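Local structure of hemolysin-related protein (Vibrio cholerae serotype O1, 6MLT) at residues 14-19 and 534-539; 470-475 and 494-499; 568-571 and 577-580. The protein serves as a secreted biofilm matrix protein that binds calcium and sodium ions and probably recognises carbohydrate during biofilm adhesion. All coordinates share one frame; numbering follows the deposited sequence.

Interaction 1. Residues 14-19 and 534-539; sequences KLKWSW and NASLIM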
ATOM      1  N   LYS A  14     -19.753  18.156   8.247  1.00 22.26           N
ATOM      2  CA  LYS A  14     -20.672  18.341   9.360  1.00 23.00           C
ATOM      3  C   LYS A  14     -20.494  17.167  10.307  1.00 22.30           C
ATOM      4  O   LYS A  14     -20.108  16.070   9.888  1.00 22.09           O
ATOM      5  CB  LYS A  14     -22.132  18.444   8.897  1.00 24.61           C
ATOM      6  CG  LYS A  14     -22.720  17.149   8.341  1.00 30.21           C
ATOM      7  CD  LYS A  14     -24.143  17.355   7.840  1.00 38.24           C
ATOM      8  CE  LYS A  14     -24.742  16.059   7.322  1.00 41.90           C
ATOM      9  NZ  LYS A  14     -26.084  16.277   6.700  1.00 44.79           N
ATOM     10  N   LEU A  15     -20.783  17.402  11.584  1.00 21.14           N
ATOM     11  CA  LEU A  15     -20.589  16.371  12.590  1.00 20.23           C
ATOM     12  C   LEU A  15     -21.618  15.264  12.410  1.00 21.87           C
ATOM     13  O   LEU A  15     -22.820  15.526  12.296  1.00 23.52           O
ATOM     14  CB  LEU A  15     -20.696  16.964  13.994  1.00 21.91           C
ATOM     15  CG  LEU A  15     -20.293  16.020  15.132  1.00 23.36           C
ATOM     16  CD1 LEU A  15     -18.784  15.879  15.195  1.00 22.70           C
ATOM     17  CD2 LEU A  15     -20.845  16.516  16.471  1.00 27.27           C
ATOM     18  N   LYS A  16     -21.139  14.023  12.379  1.00 20.91           N
ATOM     19  CA  LYS A  16     -22.010  12.856  12.371  1.00 19.28           C
ATOM     20  C   LYS A  16     -22.368  12.430  13.790  1.00 20.33           C
ATOM     21  O   LYS A  16     -23.551  12.294  14.117  1.00 20.58           O
ATOM     22  CB  LYS A  16     -21.332  11.708  11.623  1.00 23.36           C
ATOM     23  CG  LYS A  16     -22.161  10.439  11.523  1.00 27.39           C
ATOM     24  CD  LYS A  16     -21.437   9.411  10.666  1.00 34.87           C
ATOM     25  CE  LYS A  16     -22.235   8.137  10.492  1.00 43.68           C
ATOM     26  NZ  LYS A  16     -21.648   7.292   9.417  1.00 47.00           N
ATOM     27  N   TRP A  17     -21.361  12.200  14.631  1.00 20.54           N
ATOM     28  CA  TRP A  17     -21.575  12.040  16.064  1.00 22.38           C
ATOM     29  C   TRP A  17     -20.261  12.310  16.780  1.00 21.81           C
ATOM     30  O   TRP A  17     -19.198  12.390  16.163  1.00 19.11           O
ATOM     31  CB  TRP A  17     -22.118  10.647  16.429  1.00 21.99           C
ATOM     32  CG  TRP A  17     -21.319   9.423  15.976  1.00 19.92           C
ATOM     33  CD1 TRP A  17     -21.645   8.579  14.955  1.00 19.95           C
ATOM     34  CD2 TRP A  17     -20.113   8.889  16.560  1.00 20.28           C
ATOM     35  NE1 TRP A  17     -20.722   7.568  14.856  1.00 21.48           N
ATOM     36  CE2 TRP A  17     -19.768   7.734  15.824  1.00 19.84           C
ATOM     37  CE3 TRP A  17     -19.291   9.281  17.621  1.00 22.70           C
ATOM     38  CZ2 TRP A  17     -18.642   6.960  16.124  1.00 21.25           C
ATOM     39  CZ3 TRP A  17     -18.168   8.517  17.914  1.00 22.78           C
ATOM     40  CH2 TRP A  17     -17.852   7.372  17.167  1.00 23.23           C
ATOM     41  N   SER A  18     -20.350  12.454  18.103  1.00 21.10           N
ATOM     42  CA  SER A  18     -19.170  12.595  18.940  1.00 19.03           C
ATOM     43  C   SER A  18     -19.380  11.814  20.226  1.00 20.74           C
ATOM     44  O   SER A  18     -20.516  11.582  20.655  1.00 21.54           O
ATOM     45  CB  SER A  18     -18.859  14.069  19.257  1.00 21.23           C
ATOM     46  OG  SER A  18     -19.853  14.639  20.082  1.00 20.46           O
ATOM     47  N   TRP A  19     -18.269  11.391  20.817  1.00 18.16           N
ATOM     48  CA  TRP A  19     -18.245  10.748  22.121  1.00 19.69           C
ATOM     49  C   TRP A  19     -17.283  11.530  23.000  1.00 20.18           C
ATOM     50  O   TRP A  19     -16.152  11.807  22.590  1.00 19.47           O
ATOM     51  CB  TRP A  19     -17.806   9.281  22.010  1.00 19.38           C
ATOM     52  CG  TRP A  19     -17.709   8.573  23.323  1.00 18.92           C
ATOM     53  CD1 TRP A  19     -18.649   7.760  23.891  1.00 20.98           C
ATOM     54  CD2 TRP A  19     -16.614   8.621  24.247  1.00 21.40           C
ATOM     55  NE1 TRP A  19     -18.209   7.306  25.107  1.00 21.60           N
ATOM     56  CE2 TRP A  19     -16.960   7.816  25.347  1.00 21.48           C
ATOM     57  CE3 TRP A  19     -15.372   9.265  24.246  1.00 22.06           C
ATOM     58  CZ2 TRP A  19     -16.116   7.642  26.440  1.00 23.56           C
ATOM     59  CZ3 TRP A  19     -14.537   9.097  25.334  1.00 21.96           C
ATOM     60  CH2 TRP A  19     -14.911   8.290  26.415  1.00 24.98           C
ATOM     61  N   ASN A 534     -20.498   6.192   1.195  1.00 19.64           N
ATOM     62  CA  ASN A 534     -20.411   7.545   1.746  1.00 20.02           C
ATOM     63  C   ASN A 534     -19.711   7.448   3.100  1.00 20.10           C
ATOM     64  O   ASN A 534     -20.330   7.081   4.107  1.00 21.10           O
ATOM     65  CB  ASN A 534     -21.784   8.189   1.873  1.00 24.16           C
ATOM     66  CG  ASN A 534     -21.699   9.665   2.225  1.00 26.57           C
ATOM     67  OD1 ASN A 534     -20.693  10.323   1.955  1.00 22.82           O
ATOM     68  ND2 ASN A 534     -22.751  10.188   2.835  1.00 30.41           N
ATOM     69  N   ALA A 535     -18.425   7.788   3.115  1.00 18.32           N
ATOM     70  CA  ALA A 535     -17.531   7.483   4.223  1.00 18.16           C
ATOM     71  C   ALA A 535     -17.691   8.462   5.394  1.00 20.85           C
ATOM     72  O   ALA A 535     -18.366   9.493   5.312  1.00 20.31           O
ATOM     73  CB  ALA A 535     -16.081   7.497   3.745  1.00 18.65           C
ATOM     74  N   SER A 536     -17.038   8.108   6.501  1.00 18.16           N
ATOM     75  CA  SER A 536     -16.972   8.918   7.708  1.00 18.79           C
ATOM     76  C   SER A 536     -15.517   9.273   7.991  1.00 19.97           C
ATOM     77  O   SER A 536     -14.603   8.485   7.719  1.00 19.23           O
ATOM     78  CB  SER A 536     -17.546   8.176   8.916  1.00 19.61           C
ATOM     79  OG  SER A 536     -18.870   7.737   8.684  1.00 22.98           O
ATOM     80  N   LEU A 537     -15.313  10.468   8.539  1.00 18.54           N
ATOM     81  CA  LEU A 537     -14.002  10.963   8.945  1.00 18.31           C
ATOM     82  C   LEU A 537     -13.920  10.930  10.469  1.00 17.85           C
ATOM     83  O   LEU A 537     -14.665  11.649  11.148  1.00 17.48           O
ATOM     84  CB  LEU A 537     -13.781  12.383   8.434  1.00 18.85           C
ATOM     85  CG  LEU A 537     -12.621  13.174   9.050  1.00 20.70           C
ATOM     86  CD1 LEU A 537     -11.292  12.477   8.807  1.00 21.41           C
ATOM     87  CD2 LEU A 537     -12.593  14.593   8.498  1.00 24.60           C
ATOM     88  N   ILE A 538     -13.006  10.117  10.997  1.00 17.00           N
ATOM     89  CA  ILE A 538     -12.912   9.825  12.428  1.00 17.55           C
ATOM     90  C   ILE A 538     -11.619  10.421  12.970  1.00 18.95           C
ATOM     91  O   ILE A 538     -10.540  10.167  12.420  1.00 18.65           O
ATOM     92  CB  ILE A 538     -12.942   8.309  12.687  1.00 18.39           C
ATOM     93  CG1 ILE A 538     -14.207   7.682  12.091  1.00 21.38           C
ATOM     94  CG2 ILE A 538     -12.855   8.014  14.197  1.00 18.19           C
ATOM     95  CD1 ILE A 538     -13.966   6.373  11.382  1.00 21.97           C
ATOM     96  N   MET A 539     -11.713  11.168  14.073  1.00 16.53           N
ATOM     97  CA  MET A 539     -10.529  11.736  14.698  1.00 21.01           C
ATOM     98  C   MET A 539     -10.680  11.731  16.213  1.00 17.70           C
ATOM     99  O   MET A 539     -11.792  11.764  16.750  1.00 17.72           O
ATOM    100  CB  MET A 539     -10.254  13.164  14.199  1.00 23.22           C
ATOM    101  CG  MET A 539     -11.309  14.180  14.558  1.00 24.27           C
ATOM    102  SD  MET A 539     -11.083  15.740  13.671  1.00 22.89           S
ATOM    103  CE  MET A 539     -11.550  15.246  12.013  1.00 19.95           C
TER
HETATM  104  O   HOH W   1     -21.248   9.120   6.809  1.00 35.03           O
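With chi1 at -179° and every later torsion close to 180°, Lys16 stretches fully from its strand and delivers its ammonium group to Ser536, whose OG, lying beside its own backbone N (chi1 -56°), faces the incoming ammonium. Lys16 NZ donates a hydrogen bond to Ser536 OG over 2.9 Å, while Lys16 CD passes 3.6 Å from the same Ser536 OG. Length matters here: strand 553-559 lies between strands 13-19 and 536-541, so the lysine spans a whole strand. A classic beta bulge sets two consecutive residues of this edge strand, Lys16 and Trp17, opposite the single Val556. Water 1 extends the link, accepting from Lys16 NZ at 3.2 Å and donating to Ala535 O at 3.3 Å. The first strand of the chain completes the outer edge of a four-stranded sheet built from its last strands, consistent with the closure of a beta-propeller. Serine suits the far end, small enough for a buried site and with a hydroxyl oxygen that can accept a hydrogen bond from the ammonium. Glu530 adds a salt bridge to Lys16 NZ; with a carboxylate, a hydroxyl and a water gathered round it, the ammonium is probably kept protonated.

Interaction 2. Residues 470-475 and 494-499; sequences DLNSGK and QDRLRM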
ATOM      1  N   ASP A 470       3.708  21.362  15.652  1.00 34.10           N
ATOM      2  CA  ASP A 470       3.781  20.173  16.491  1.00 32.33           C
ATOM      3  C   ASP A 470       5.026  20.193  17.359  1.00 27.57           C
ATOM      4  O   ASP A 470       5.657  19.156  17.599  1.00 23.98           O
ATOM      5  CB  ASP A 470       3.736  18.896  15.661  1.00 34.70           C
ATOM      6  CG  ASP A 470       3.390  17.701  16.509  1.00 35.66           C
ATOM      7  OD1 ASP A 470       2.539  17.886  17.400  1.00 36.56           O
ATOM      8  OD2 ASP A 470       3.960  16.609  16.308  1.00 33.96           O
ATOM      9  N   LEU A 471       5.375  21.370  17.879  1.00 27.83           N
ATOM     10  CA  LEU A 471       6.562  21.488  18.722  1.00 33.98           C
ATOM     11  C   LEU A 471       6.530  20.523  19.899  1.00 33.04           C
ATOM     12  O   LEU A 471       7.589  20.112  20.386  1.00 35.09           O
ATOM     13  CB  LEU A 471       6.699  22.915  19.247  1.00 42.54           C
ATOM     14  CG  LEU A 471       7.769  23.759  18.569  1.00 54.88           C
ATOM     15  CD1 LEU A 471       7.258  24.251  17.234  1.00 57.62           C
ATOM     16  CD2 LEU A 471       8.176  24.916  19.464  1.00 63.68           C
ATOM     17  N   ASN A 472       5.339  20.165  20.377  1.00 32.07           N
ATOM     18  CA  ASN A 472       5.198  19.354  21.583  1.00 34.91           C
ATOM     19  C   ASN A 472       5.562  17.886  21.376  1.00 38.45           C
ATOM     20  O   ASN A 472       5.724  17.168  22.370  1.00 47.78           O
ATOM     21  CB  ASN A 472       3.757  19.434  22.103  1.00 34.52           C
ATOM     22  CG  ASN A 472       3.605  18.849  23.494  1.00 45.91           C
ATOM     23  OD1 ASN A 472       4.423  19.103  24.381  1.00 56.75           O
ATOM     24  ND2 ASN A 472       2.560  18.056  23.692  1.00 42.82           N
ATOM     25  N   SER A 473       5.674  17.410  20.136  1.00 31.88           N
ATOM     26  CA  SER A 473       5.847  15.979  19.900  1.00 27.65           C
ATOM     27  C   SER A 473       6.833  15.709  18.773  1.00 22.98           C
ATOM     28  O   SER A 473       7.816  14.985  18.960  1.00 21.73           O
ATOM     29  CB  SER A 473       4.492  15.335  19.593  1.00 33.38           C
ATOM     30  OG  SER A 473       4.608  14.148  18.816  1.00 33.65           O
ATOM     31  N   GLY A 474       6.579  16.285  17.601  1.00 20.50           N
ATOM     32  CA  GLY A 474       7.374  15.976  16.432  1.00 22.75           C
ATOM     33  C   GLY A 474       7.126  14.603  15.854  1.00 21.03           C
ATOM     34  O   GLY A 474       7.910  14.152  15.013  1.00 19.20           O
ATOM     35  N   LYS A 475       6.064  13.916  16.280  1.00 17.64           N
ATOM     36  CA  LYS A 475       5.760  12.579  15.787  1.00 17.65           C
ATOM     37  C   LYS A 475       4.361  12.449  15.203  1.00 16.03           C
ATOM     38  O   LYS A 475       3.984  11.349  14.784  1.00 16.17           O
ATOM     39  CB  LYS A 475       5.931  11.546  16.912  1.00 17.83           C
ATOM     40  CG  LYS A 475       7.330  11.510  17.532  1.00 20.67           C
ATOM     41  CD  LYS A 475       7.472  10.352  18.522  1.00 20.40           C
ATOM     42  CE  LYS A 475       8.829  10.337  19.209  1.00 21.95           C
ATOM     43  NZ  LYS A 475       9.050  11.544  20.053  1.00 26.14           N
ATOM     44  N   GLN A 494      -2.955  16.750  11.387  1.00 21.63           N
ATOM     45  CA  GLN A 494      -3.393  17.178  12.706  1.00 18.57           C
ATOM     46  C   GLN A 494      -2.273  17.991  13.336  1.00 19.60           C
ATOM     47  O   GLN A 494      -1.096  17.644  13.185  1.00 18.47           O
ATOM     48  CB  GLN A 494      -3.722  15.961  13.583  1.00 19.55           C
ATOM     49  CG  GLN A 494      -3.994  16.276  15.045  1.00 20.27           C
ATOM     50  CD  GLN A 494      -5.346  16.931  15.243  1.00 21.75           C
ATOM     51  OE1 GLN A 494      -6.351  16.472  14.707  1.00 22.18           O
ATOM     52  NE2 GLN A 494      -5.374  18.020  15.996  1.00 20.40           N
ATOM     53  N   ASP A 495      -2.626  19.081  14.024  1.00 20.42           N
ATOM     54  CA  ASP A 495      -1.638  19.750  14.867  1.00 22.86           C
ATOM     55  C   ASP A 495      -2.206  19.950  16.268  1.00 20.49           C
ATOM     56  O   ASP A 495      -2.995  19.121  16.728  1.00 22.16           O
ATOM     57  CB  ASP A 495      -1.140  21.058  14.225  1.00 26.75           C
ATOM     58  CG  ASP A 495      -2.188  22.170  14.151  1.00 30.86           C
ATOM     59  OD1 ASP A 495      -3.336  22.019  14.616  1.00 29.36           O
ATOM     60  OD2 ASP A 495      -1.816  23.238  13.612  1.00 31.14           O
ATOM     61  N   ARG A 496      -1.790  21.001  16.980  1.00 18.64           N
ATOM     62  CA  ARG A 496      -2.243  21.154  18.361  1.00 17.01           C
ATOM     63  C   ARG A 496      -3.726  21.496  18.439  1.00 19.06           C
ATOM     64  O   ARG A 496      -4.395  21.114  19.406  1.00 21.55           O
ATOM     65  CB  ARG A 496      -1.424  22.229  19.082  1.00 19.65           C
ATOM     66  CG  ARG A 496       0.077  21.915  19.235  1.00 22.09           C
ATOM     67  CD  ARG A 496       0.354  20.588  19.937  1.00 19.85           C
ATOM     68  NE  ARG A 496      -0.234  20.507  21.274  1.00 18.26           N
ATOM     69  CZ  ARG A 496       0.274  21.079  22.359  1.00 22.74           C
ATOM     70  NH1 ARG A 496       1.383  21.800  22.282  1.00 23.42           N
ATOM     71  NH2 ARG A 496      -0.339  20.939  23.528  1.00 23.51           N
ATOM     72  N   LEU A 497      -4.265  22.193  17.434  1.00 18.60           N
ATOM     73  CA  LEU A 497      -5.605  22.764  17.527  1.00 17.89           C
ATOM     74  C   LEU A 497      -6.525  22.439  16.362  1.00 19.58           C
ATOM     75  O   LEU A 497      -7.729  22.699  16.472  1.00 18.67           O
ATOM     76  CB  LEU A 497      -5.518  24.292  17.645  1.00 20.21           C
ATOM     77  CG  LEU A 497      -4.805  24.834  18.881  1.00 20.85           C
ATOM     78  CD1 LEU A 497      -4.566  26.329  18.756  1.00 23.93           C
ATOM     79  CD2 LEU A 497      -5.616  24.523  20.136  1.00 25.30           C
ATOM     80  N   ARG A 498      -6.016  21.895  15.258  1.00 19.33           N
ATOM     81  CA  ARG A 498      -6.800  21.751  14.042  1.00 21.73           C
ATOM     82  C   ARG A 498      -6.469  20.440  13.353  1.00 21.13           C
ATOM     83  O   ARG A 498      -5.308  20.031  13.306  1.00 23.85           O
ATOM     84  CB  ARG A 498      -6.530  22.892  13.039  1.00 25.62           C
ATOM     85  CG  ARG A 498      -6.296  24.256  13.649  1.00 38.27           C
ATOM     86  CD  ARG A 498      -5.594  25.172  12.663  1.00 46.22           C
ATOM     87  NE  ARG A 498      -4.166  24.867  12.551  1.00 48.41           N
ATOM     88  CZ  ARG A 498      -3.340  25.465  11.700  1.00 44.49           C
ATOM     89  NH1 ARG A 498      -3.797  26.399  10.874  1.00 40.35           N
ATOM     90  NH2 ARG A 498      -2.055  25.131  11.669  1.00 42.55           N
ATOM     91  N   MET A 499      -7.497  19.800  12.816  1.00 18.28           N
ATOM     92  CA  MET A 499      -7.347  18.786  11.786  1.00 16.60           C
ATOM     93  C   MET A 499      -7.579  19.465  10.444  1.00 19.68           C
ATOM     94  O   MET A 499      -8.465  20.312  10.323  1.00 17.35           O
ATOM     95  CB  MET A 499      -8.337  17.636  12.004  1.00 20.08           C
ATOM     96  CG  MET A 499      -8.292  16.541  10.941  1.00 21.15           C
ATOM     97  SD  MET A 499      -9.272  16.941   9.465  1.00 24.00           S
ATOM     98  CE  MET A 499      -8.715  15.648   8.354  1.00 24.47           C
TER
HETATM   99  O   HOH W   2       3.310  22.384  20.296  1.00 27.03           O
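Water 2 joins the segments: it accepts a 2.8 Å hydrogen bond from Arg496 NH1 and a weak one, 3.0 Å, from Asn472 N. It lies at the edge of the Arg496 guanidinium, in its plane, whereas the Asn472 side chain covers a face. Asn472 ND2 stands 4.0 Å above that plane, over its centre, and Asn472 CB comes within 3.4 Å of Arg496 NH1. The two side chains cross at about a right angle, yet the amide and guanidinium planes are only 26° apart, a flat amide suiting the flat cation. Arg496 reaches this place by bending at chi2 and chi3 (-56° and -58°), which turns the guanidinium toward Asn472. Arg496 CD lies 4.3 Å from Asp470 OD1, itself hydrogen-bonded to Thr519 OG1. The rotation of both groups is fixed from outside: Ser548 OG and Ser517 O take Arg496 NH2 and NE, and Gly518 O takes Asn472 ND2. Arg496 belongs to the tight hairpin turn between strands 490-494 and 498-502, while 470-475 belongs to the connection leading from one four-stranded blade to the first strand of the next. Asp495 OD1 shapes the hairpin: the 3.0 Å bond from Leu497 N closes an Asx turn, and the one from Arg498 N, at 2.8 Å, makes it an Asx motif. Arg498 NH2 forms a salt bridge with Asp495 OD2 at 2.7 Å. Arg498 NE bonds to that oxygen from the same face. In the connection, Asp470 O accepts from Ser473 N and Gly474 N, and the positive phi of Gly474 is one that glycine adopts easily.

Interaction 3. Residues 568-571 and 577-580; sequences NATR and AFNF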
ATOM      1  N   ASN A 568     -15.620   5.271  -2.220  1.00 19.40           N
ATOM      2  CA  ASN A 568     -14.467   4.383  -2.406  1.00 21.85           C
ATOM      3  C   ASN A 568     -13.530   4.386  -1.197  1.00 20.83           C
ATOM      4  O   ASN A 568     -12.306   4.361  -1.342  1.00 20.90           O
ATOM      5  CB  ASN A 568     -13.705   4.752  -3.679  1.00 23.90           C
ATOM      6  CG  ASN A 568     -14.512   4.502  -4.932  1.00 30.83           C
ATOM      7  OD1 ASN A 568     -15.385   3.635  -4.961  1.00 33.03           O
ATOM      8  ND2 ASN A 568     -14.220   5.256  -5.976  1.00 37.01           N
ATOM      9  N   ALA A 569     -14.099   4.385   0.003  1.00 19.25           N
ATOM     10  CA  ALA A 569     -13.321   4.301   1.231  1.00 18.71           C
ATOM     11  C   ALA A 569     -13.382   2.897   1.826  1.00 19.51           C
ATOM     12  O   ALA A 569     -14.404   2.205   1.746  1.00 17.08           O
ATOM     13  CB  ALA A 569     -13.819   5.304   2.270  1.00 18.17           C
ATOM     14  N   THR A 570     -12.274   2.493   2.448  1.00 18.81           N
ATOM     15  CA  THR A 570     -12.186   1.181   3.077  1.00 19.13           C
ATOM     16  C   THR A 570     -13.297   0.997   4.108  1.00 16.92           C
ATOM     17  O   THR A 570     -13.691   1.933   4.808  1.00 19.12           O
ATOM     18  CB  THR A 570     -10.824   1.005   3.758  1.00 16.50           C
ATOM     19  OG1 THR A 570     -10.732  -0.310   4.322  1.00 17.89           O
ATOM     20  CG2 THR A 570     -10.632   2.028   4.867  1.00 16.40           C
ATOM     21  N   ARG A 571     -13.785  -0.238   4.208  1.00 16.77           N
ATOM     22  CA  ARG A 571     -14.730  -0.619   5.249  1.00 21.02           C
ATOM     23  C   ARG A 571     -14.055  -0.937   6.578  1.00 20.98           C
ATOM     24  O   ARG A 571     -14.754  -1.181   7.566  1.00 21.59           O
ATOM     25  CB  ARG A 571     -15.524  -1.857   4.828  1.00 23.73           C
ATOM     26  CG  ARG A 571     -16.317  -1.736   3.537  1.00 28.26           C
ATOM     27  CD  ARG A 571     -17.520  -0.832   3.672  1.00 26.21           C
ATOM     28  NE  ARG A 571     -18.301  -1.014   4.897  1.00 23.18           N
ATOM     29  CZ  ARG A 571     -19.227  -1.949   5.084  1.00 24.14           C
ATOM     30  NH1 ARG A 571     -19.497  -2.845   4.143  1.00 28.36           N
ATOM     31  NH2 ARG A 571     -19.890  -1.988   6.228  1.00 23.33           N
ATOM     32  N   ALA A 577      -0.603   0.241  11.138  1.00 16.59           N
ATOM     33  CA  ALA A 577       0.135   0.042   9.888  1.00 19.75           C
ATOM     34  C   ALA A 577      -0.786  -0.530   8.809  1.00 19.16           C
ATOM     35  O   ALA A 577      -0.549  -1.588   8.225  1.00 20.31           O
ATOM     36  CB  ALA A 577       1.335  -0.868  10.126  1.00 18.58           C
ATOM     37  N   PHE A 578      -1.854   0.215   8.536  1.00 18.16           N
ATOM     38  CA  PHE A 578      -2.885  -0.238   7.615  1.00 17.82           C
ATOM     39  C   PHE A 578      -2.475   0.024   6.169  1.00 17.21           C
ATOM     40  O   PHE A 578      -2.043   1.130   5.829  1.00 17.77           O
ATOM     41  CB  PHE A 578      -4.209   0.468   7.906  1.00 17.91           C
ATOM     42  CG  PHE A 578      -5.282   0.121   6.929  1.00 16.74           C
ATOM     43  CD1 PHE A 578      -5.974  -1.069   7.042  1.00 18.98           C
ATOM     44  CD2 PHE A 578      -5.571   0.961   5.866  1.00 19.34           C
ATOM     45  CE1 PHE A 578      -6.953  -1.400   6.129  1.00 20.47           C
ATOM     46  CE2 PHE A 578      -6.549   0.630   4.948  1.00 21.05           C
ATOM     47  CZ  PHE A 578      -7.235  -0.543   5.076  1.00 21.51           C
ATOM     48  N   ASN A 579      -2.641  -0.987   5.313  1.00 17.39           N
ATOM     49  CA  ASN A 579      -2.398  -0.821   3.882  1.00 20.44           C
ATOM     50  C   ASN A 579      -3.186  -1.839   3.062  1.00 22.65           C
ATOM     51  O   ASN A 579      -2.686  -2.349   2.053  1.00 25.88           O
ATOM     52  CB  ASN A 579      -0.900  -0.930   3.571  1.00 23.44           C
ATOM     53  CG  ASN A 579      -0.383  -2.353   3.649  1.00 28.00           C
ATOM     54  OD1 ASN A 579      -0.859  -3.158   4.441  1.00 27.63           O
ATOM     55  ND2 ASN A 579       0.598  -2.669   2.811  1.00 28.49           N
ATOM     56  N   PHE A 580      -4.414  -2.140   3.495  1.00 22.57           N
ATOM     57  CA  PHE A 580      -5.365  -2.988   2.771  1.00 22.09           C
ATOM     58  C   PHE A 580      -4.983  -4.462   2.710  1.00 27.42           C
ATOM     59  O   PHE A 580      -5.812  -5.334   3.001  1.00 29.74           O
ATOM     60  CB  PHE A 580      -5.562  -2.507   1.328  1.00 23.72           C
ATOM     61  CG  PHE A 580      -6.413  -1.280   1.202  1.00 23.77           C
ATOM     62  CD1 PHE A 580      -7.787  -1.351   1.368  1.00 24.86           C
ATOM     63  CD2 PHE A 580      -5.842  -0.058   0.903  1.00 23.88           C
ATOM     64  CE1 PHE A 580      -8.573  -0.216   1.246  1.00 24.64           C
ATOM     65  CE2 PHE A 580      -6.620   1.077   0.782  1.00 24.03           C
ATOM     66  CZ  PHE A 580      -7.987   0.996   0.953  1.00 25.08           C
TER
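Both segments lack regular secondary structure, and their backbones stay apart, the nearest CA atoms being those of Thr570 and Phe580 at 8.0 Å, so side chains alone bridge them. Thr570 meets two phenylalanine rings at once. Its OG1 lies 3.6 Å from Phe578 CZ, the far end of a ring arriving from the opposite direction, and its CB lies 3.6 Å from Phe580 CE1. Both approaches to the rings are oblique. The threonine hydroxyl is turned anti to the backbone N (chi1 -178°), which places OG1 by Phe578 and also 3.8 Å from Phe580 CE1. No hydrogen bond passes between the segments; Thr570 OG1 is instead bonded to Ile572 O, so the polar atom of this buried residue is satisfied while the rest of the side chain packs like a small hydrocarbon. Threonine suits the place because it is compact and its hydroxyl can be paired locally.

The two rings also pack on each other. Phe578 CE2 sits 4.0 Å above the plane of the Phe580 ring, over its centre, and the backbone N of Phe580 lies 3.6 Å above the centre of the Phe578 ring. Phe580 has a positive phi (70°), unusual for a residue with a side chain and consistent with a tight turn that brings its ring beside that of Phe578. Phe578 further stacks with Trp573, and Phe580 meets His600 edge-to-face; phenylalanine suits both positions because a flat, apolar ring can pack against several aromatic neighbours. No helix is present: the contact belongs to the long loop following strand 553-559, where backbone bonds join Thr570 to Ala606 and to Asp528, just beyond strand 525-527, and Phe578 to Arg604.

Interaction 1 occupies a middle position: its centre lies about 20 Å from that of interaction 2 and about 17 Å from that of interaction 3, and it touches both. Toward interaction 2, Met539 CE packs 3.7 Å from Met499 CG, and Leu537 CD2 lies 4.0 Å from Met499 CE, so neighbouring blades share a hydrophobic seam. Toward interaction 3, Ala535 CB meets Ala569 CB at 3.5 Å. Interactions 2 and 3 do not touch, their nearest atoms being about 13 Å apart. In sequence, 470-499 is nested within the span closed by 14-19 and 534-539, whereas 568-580 follows it. In interaction 1 the Lys16 side chain is about 10 Å from a bound calcium ion and is not among its ligands.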